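Local coordinates for DUF4621 domain-containing protein (Parabacteroides distasonis, PDB 4H3W), which is a putative secreted protein of unknown function, built from two beta-barrel domains, at residues A108-S113 / T183-D188; A233-E238 / M251-E256. All coordinates share one frame; numbering follows the deposited sequence.

Contact 1 (A108-S113 / T183-D188); sequences ASLDCS and TNAPAD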
loop_
_atom_site.group_PDB
_atom_site.type_symbol
_atom_site.label_atom_id
_atom_site.label_comp_id
_atom_site.label_asym_id
_atom_site.label_seq_id
_atom_site.Cartn_x
_atom_site.Cartn_y
_atom_site.Cartn_z
ATOM N N ALA A 108 37.586 -12.268 8.271
ATOM C CA ALA A 108 37.214 -13.079 7.121
ATOM C C ALA A 108 36.613 -12.230 6.011
ATOM O O ALA A 108 36.238 -11.072 6.224
ATOM C CB ALA A 108 36.234 -14.163 7.538
ATOM N N SER A 109 36.552 -12.821 4.826
ATOM C CA SER A 109 35.943 -12.218 3.661
ATOM C C SER A 109 35.182 -13.303 2.923
ATOM O O SER A 109 35.787 -14.249 2.415
ATOM C CB SER A 109 37.001 -11.595 2.763
ATOM O OG SER A 109 36.400 -10.681 1.864
ATOM N N LEU A 110 33.856 -13.177 2.879
ATOM C CA LEU A 110 32.985 -14.233 2.326
ATOM C C LEU A 110 32.112 -13.724 1.197
ATOM O O LEU A 110 31.369 -12.755 1.366
ATOM C CB LEU A 110 32.074 -14.806 3.403
ATOM C CG LEU A 110 32.773 -15.345 4.640
ATOM C CD1 LEU A 110 31.769 -15.502 5.768
ATOM C CD2 LEU A 110 33.458 -16.666 4.325
ATOM N N ASP A 111 32.187 -14.397 0.057
ATOM C CA ASP A 111 31.334 -14.078 -1.077
ATOM C C ASP A 111 30.025 -14.796 -0.890
ATOM O O ASP A 111 29.988 -16.035 -0.801
ATOM C CB ASP A 111 32.011 -14.474 -2.384
ATOM C CG ASP A 111 33.331 -13.751 -2.585
ATOM O OD1 ASP A 111 33.548 -12.697 -1.929
ATOM O OD2 ASP A 111 34.133 -14.238 -3.397
ATOM N N CYS A 112 28.957 -13.999 -0.857
ATOM C CA CYS A 112 27.649 -14.435 -0.452
ATOM C C CYS A 112 26.573 -14.092 -1.476
ATOM O O CYS A 112 26.791 -13.289 -2.383
ATOM C CB CYS A 112 27.282 -13.771 0.881
ATOM S SG CYS A 112 28.227 -14.374 2.279
ATOM N N SER A 113 25.418 -14.728 -1.320
ATOM C CA SER A 113 24.184 -14.371 -2.043
ATOM C C SER A 113 23.019 -14.388 -1.091
ATOM O O SER A 113 22.918 -15.293 -0.260
ATOM C CB SER A 113 23.867 -15.350 -3.168
ATOM O OG SER A 113 24.880 -15.368 -4.150
ATOM N N THR A 183 34.107 -23.193 4.581
ATOM C CA THR A 183 34.834 -24.242 5.330
ATOM C C THR A 183 36.185 -23.752 5.852
ATOM O O THR A 183 36.585 -24.093 6.967
ATOM C CB THR A 183 35.084 -25.502 4.491
ATOM O OG1 THR A 183 33.957 -25.758 3.663
ATOM C CG2 THR A 183 35.315 -26.714 5.398
ATOM N N ASN A 184 36.891 -22.965 5.041
ATOM C CA ASN A 184 38.223 -22.458 5.399
ATOM C C ASN A 184 38.233 -21.280 6.369
ATOM O O ASN A 184 39.292 -20.900 6.873
ATOM C CB ASN A 184 38.981 -22.028 4.141
ATOM C CG ASN A 184 39.334 -23.192 3.251
ATOM O OD1 ASN A 184 39.121 -24.348 3.612
ATOM N ND2 ASN A 184 39.873 -22.893 2.077
ATOM N N ALA A 185 37.077 -20.682 6.613
ATOM C CA ALA A 185 37.020 -19.498 7.457
ATOM C C ALA A 185 37.191 -19.866 8.933
ATOM O O ALA A 185 36.820 -20.967 9.342
ATOM C CB ALA A 185 35.712 -18.759 7.244
ATOM N N PRO A 186 37.729 -18.933 9.739
ATOM C CA PRO A 186 37.808 -19.148 11.194
ATOM C C PRO A 186 36.454 -19.545 11.796
ATOM O O PRO A 186 35.409 -19.102 11.312
ATOM C CB PRO A 186 38.262 -17.785 11.722
ATOM C CG PRO A 186 39.001 -17.158 10.578
ATOM C CD PRO A 186 38.333 -17.649 9.328
ATOM N N ALA A 187 36.467 -20.382 12.826
ATOM C CA ALA A 187 35.226 -20.928 13.396
ATOM C C ALA A 187 34.290 -19.841 13.923
ATOM O O ALA A 187 33.081 -19.990 13.833
ATOM C CB ALA A 187 35.534 -21.932 14.499
ATOM N N ASP A 188 34.847 -18.751 14.456
ATOM C CA ASP A 188 34.037 -17.627 14.961
ATOM C C ASP A 188 33.809 -16.489 13.927
ATOM O O ASP A 188 33.501 -15.351 14.308
ATOM C CB ASP A 188 34.666 -17.061 16.249
ATOM C CG ASP A 188 35.924 -16.207 15.991
ATOM O OD1 ASP A 188 36.673 -16.465 15.023
ATOM O OD2 ASP A 188 36.167 -15.271 16.782
#

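Contact 2 (A233-E238 / M251-E256); sequences ARIYGE and MVIMDE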
loop_
_atom_site.group_PDB
_atom_site.type_symbol
_atom_site.label_atom_id
_atom_site.label_comp_id
_atom_site.label_asym_id
_atom_site.label_seq_id
_atom_site.Cartn_x
_atom_site.Cartn_y
_atom_site.Cartn_z
ATOM N N ALA A 233 -31.137 15.990 -11.627
ATOM C CA ALA A 233 -30.239 16.541 -10.606
ATOM C C ALA A 233 -28.814 16.160 -10.851
ATOM O O ALA A 233 -28.510 15.375 -11.728
ATOM C CB ALA A 233 -30.677 16.069 -9.221
ATOM N N ARG A 234 -27.907 16.752 -10.076
ATOM C CA ARG A 234 -26.545 16.301 -10.068
ATOM C C ARG A 234 -25.995 16.421 -8.669
ATOM O O ARG A 234 -26.420 17.272 -7.860
ATOM C CB ARG A 234 -25.632 17.044 -11.081
ATOM C CG ARG A 234 -25.620 18.559 -11.061
ATOM C CD ARG A 234 -25.020 19.107 -12.362
ATOM N NE ARG A 234 -24.385 20.421 -12.228
ATOM C CZ ARG A 234 -25.033 21.585 -12.164
ATOM N NH1 ARG A 234 -26.366 21.636 -12.202
ATOM N NH2 ARG A 234 -24.341 22.709 -12.045
ATOM N N ILE A 235 -25.051 15.547 -8.401
ATOM C CA ILE A 235 -24.262 15.614 -7.187
ATOM C C ILE A 235 -22.900 16.086 -7.614
ATOM O O ILE A 235 -22.285 15.467 -8.497
ATOM C CB ILE A 235 -24.180 14.274 -6.498
ATOM C CG1 ILE A 235 -25.579 13.899 -6.007
ATOM C CG2 ILE A 235 -23.170 14.330 -5.350
ATOM C CD1 ILE A 235 -25.701 12.471 -5.569
ATOM N N TYR A 236 -22.427 17.177 -7.026
ATOM C CA TYR A 236 -21.190 17.770 -7.516
ATOM C C TYR A 236 -20.461 18.531 -6.450
ATOM O O TYR A 236 -21.015 18.831 -5.411
ATOM C CB TYR A 236 -21.452 18.680 -8.730
ATOM C CG TYR A 236 -22.091 20.044 -8.459
ATOM C CD1 TYR A 236 -23.328 20.149 -7.831
ATOM C CD2 TYR A 236 -21.468 21.220 -8.888
ATOM C CE1 TYR A 236 -23.923 21.382 -7.612
ATOM C CE2 TYR A 236 -22.052 22.462 -8.672
ATOM C CZ TYR A 236 -23.279 22.538 -8.035
ATOM O OH TYR A 236 -23.861 23.761 -7.824
ATOM N N GLY A 237 -19.203 18.847 -6.744
ATOM C CA GLY A 237 -18.389 19.708 -5.885
ATOM C C GLY A 237 -16.897 19.441 -5.964
ATOM O O GLY A 237 -16.423 18.723 -6.855
ATOM N N GLU A 238 -16.160 20.012 -5.010
ATOM C CA GLU A 238 -14.713 19.972 -5.064
ATOM C C GLU A 238 -14.135 18.944 -4.079
ATOM O O GLU A 238 -14.612 18.741 -2.949
ATOM C CB GLU A 238 -14.082 21.362 -4.817
ATOM C CG GLU A 238 -12.780 21.539 -5.614
ATOM C CD GLU A 238 -11.783 22.532 -5.035
ATOM O OE1 GLU A 238 -11.812 22.807 -3.813
ATOM O OE2 GLU A 238 -10.946 23.024 -5.822
HETATM N N MSE A 251 -19.213 6.450 -7.460
HETATM C CA MSE A 251 -20.219 6.731 -6.445
HETATM C C MSE A 251 -21.292 5.669 -6.422
HETATM O O MSE A 251 -21.881 5.326 -7.464
HETATM C CB MSE A 251 -20.840 8.106 -6.748
HETATM C CG MSE A 251 -22.009 8.363 -5.806
HETATM SE SE MSE A 251 -22.598 10.240 -5.879
HETATM C CE MSE A 251 -21.080 11.071 -4.982
ATOM N N VAL A 252 -21.581 5.149 -5.229
ATOM C CA VAL A 252 -22.695 4.248 -5.044
ATOM C C VAL A 252 -23.663 4.838 -4.048
ATOM O O VAL A 252 -23.294 5.276 -2.966
ATOM C CB VAL A 252 -22.258 2.843 -4.572
ATOM C CG1 VAL A 252 -23.455 1.881 -4.560
ATOM C CG2 VAL A 252 -21.130 2.306 -5.455
ATOM N N ILE A 253 -24.931 4.839 -4.438
ATOM C CA ILE A 253 -25.982 5.327 -3.594
ATOM C C ILE A 253 -26.576 4.118 -2.902
ATOM O O ILE A 253 -26.965 3.191 -3.577
ATOM C CB ILE A 253 -27.077 6.048 -4.413
ATOM C CG1 ILE A 253 -26.481 7.160 -5.297
ATOM C CG2 ILE A 253 -28.153 6.598 -3.486
ATOM C CD1 ILE A 253 -25.834 8.265 -4.526
HETATM N N MSE A 254 -26.677 4.183 -1.569
HETATM C CA MSE A 254 -27.148 3.084 -0.736
HETATM C C MSE A 254 -28.444 3.428 -0.029
HETATM O O MSE A 254 -28.651 4.556 0.436
HETATM C CB MSE A 254 -26.131 2.798 0.365
HETATM C CG MSE A 254 -24.704 2.508 -0.100
HETATM SE SE MSE A 254 -24.692 0.706 -0.855
HETATM C CE MSE A 254 -23.958 -0.333 0.678
ATOM N N ASP A 255 -29.323 2.435 0.098
ATOM C CA ASP A 255 -30.589 2.595 0.794
ATOM C C ASP A 255 -30.441 2.340 2.306
ATOM O O ASP A 255 -29.319 2.115 2.793
ATOM C CB ASP A 255 -31.640 1.714 0.128
ATOM C CG ASP A 255 -31.528 0.220 0.495
ATOM O OD1 ASP A 255 -30.770 -0.198 1.411
ATOM O OD2 ASP A 255 -32.268 -0.542 -0.142
ATOM N N GLU A 256 -31.542 2.434 3.043
ATOM C CA GLU A 256 -31.507 2.327 4.519
ATOM C C GLU A 256 -31.010 0.972 5.030
ATOM O O GLU A 256 -30.588 0.871 6.175
ATOM C CB GLU A 256 -32.874 2.614 5.129
ATOM C CG GLU A 256 -33.987 1.670 4.712
ATOM C CD GLU A 256 -35.355 2.087 5.256
ATOM O OE1 GLU A 256 -35.423 2.788 6.287
ATOM O OE2 GLU A 256 -36.365 1.698 4.652
#

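Contact 1 (A108-S113 / T183-D188)
Ala108 and Ala185 bring the two backbones closest, with CA to CA at 6.4 Å, where the loop 183-188 passes the start of strand 109-117. The loop has no regular secondary structure, and the pairing is made by aliphatic groups alone, burying 93 Å² over both sides. Ala108 and Ala185 each direct their methyl group at the opposing segment. The Ala108 methyl approaches the Pro186 ring at its CD, with CB 4.4 Å from Pro186 CD, the ring carbon bonded to the proline nitrogen. Two residues further along the chain, Leu110 supplies the second touch with a single branch: its CD2 methyl stands 4.2 Å from Ala185 CB. The direction comes from the torsions, since CG lies anti to the carbonyl carbon (chi1 -55°) and CD1 carries on the extended line from CA (chi2 164°), so that CD2 is the methyl that turns to the loop. The strand belongs to a four-stranded antiparallel sheet of one of the protein's two beta-barrel domains, between strands 172-177 and 126-134, and the loop is part of the connection from strand 172-177 to strand 194-200. The contact therefore lays this connection against one end of the sheet. Around it, Leu110 also packs on Gln181 and Trp182, and Ala108 on Ala189. The amide N of Asp111, the residue after Leu110, is hydrogen-bonded to Gln181 OE1, two residues before the segment 183-188.

Contact 2 (A233-E238 / M251-E256)
Ile235 meets Met251 and Ile253 inside a beta-barrel domain, each segment lying on a strand of a different four-stranded antiparallel sheet. The closest CA atoms, those of Ile235 and Met251, are 9.8 Å apart, a spacing of facing sheets rather than of neighbouring strands, and the link is made by side chains. Along 233-238, Ala233 is buried and pairs its backbone with Ile281 of strand 274-281. Arg234 packs on Glu280 of the same neighbouring strand, and its NH2 sits 4.0 Å above the plane of the Tyr236 ring, displaced toward the rim. Ile235 points inward and carries the whole contact from this strand. Its CG1 branch lies anti to the carbonyl carbon (chi1 -66°) and extends on to CD1, which reaches 3.8 Å from the selenium SE of Met251, a selenomethionine here. The same CD1 meets Ile253 CD1 methyl to methyl at 4.3 Å. Tyr236 points away from the opposite strand, and Gly237 takes backbone angles that glycine alone readily adopts. Leu22 and Leu322 also cover Ile235, Met251 touches Leu297 and Phe279, and Ile253 packs on Ile295 and Ala292; all three contact residues are buried. Met251 comes in nearly straight through chi1 and chi2, then bends at chi3 (-71°). That bend lays its terminal methyl beside the second branch of Ile235, with CE 3.9 Å from Ile235 CG2.

Overall arrangement
The two contacts are remote from each other: their centres lie 66 Å apart, their nearest atoms about 47 Å, and they sit on opposite sides of the centre of an elongated chain. They follow in series, contact 1 closing before contact 2 opens, and belong to separate sheets at the two ends of the molecule. Contact 1, 38 Å from the chain's centre, rests a loop on the end of a sheet and is only partly buried; contact 2, at 27 Å, is fully buried and spans two sheets. Both are purely apolar and of similar size. No active site or ligand is known here to relate them to, and both are structural packing.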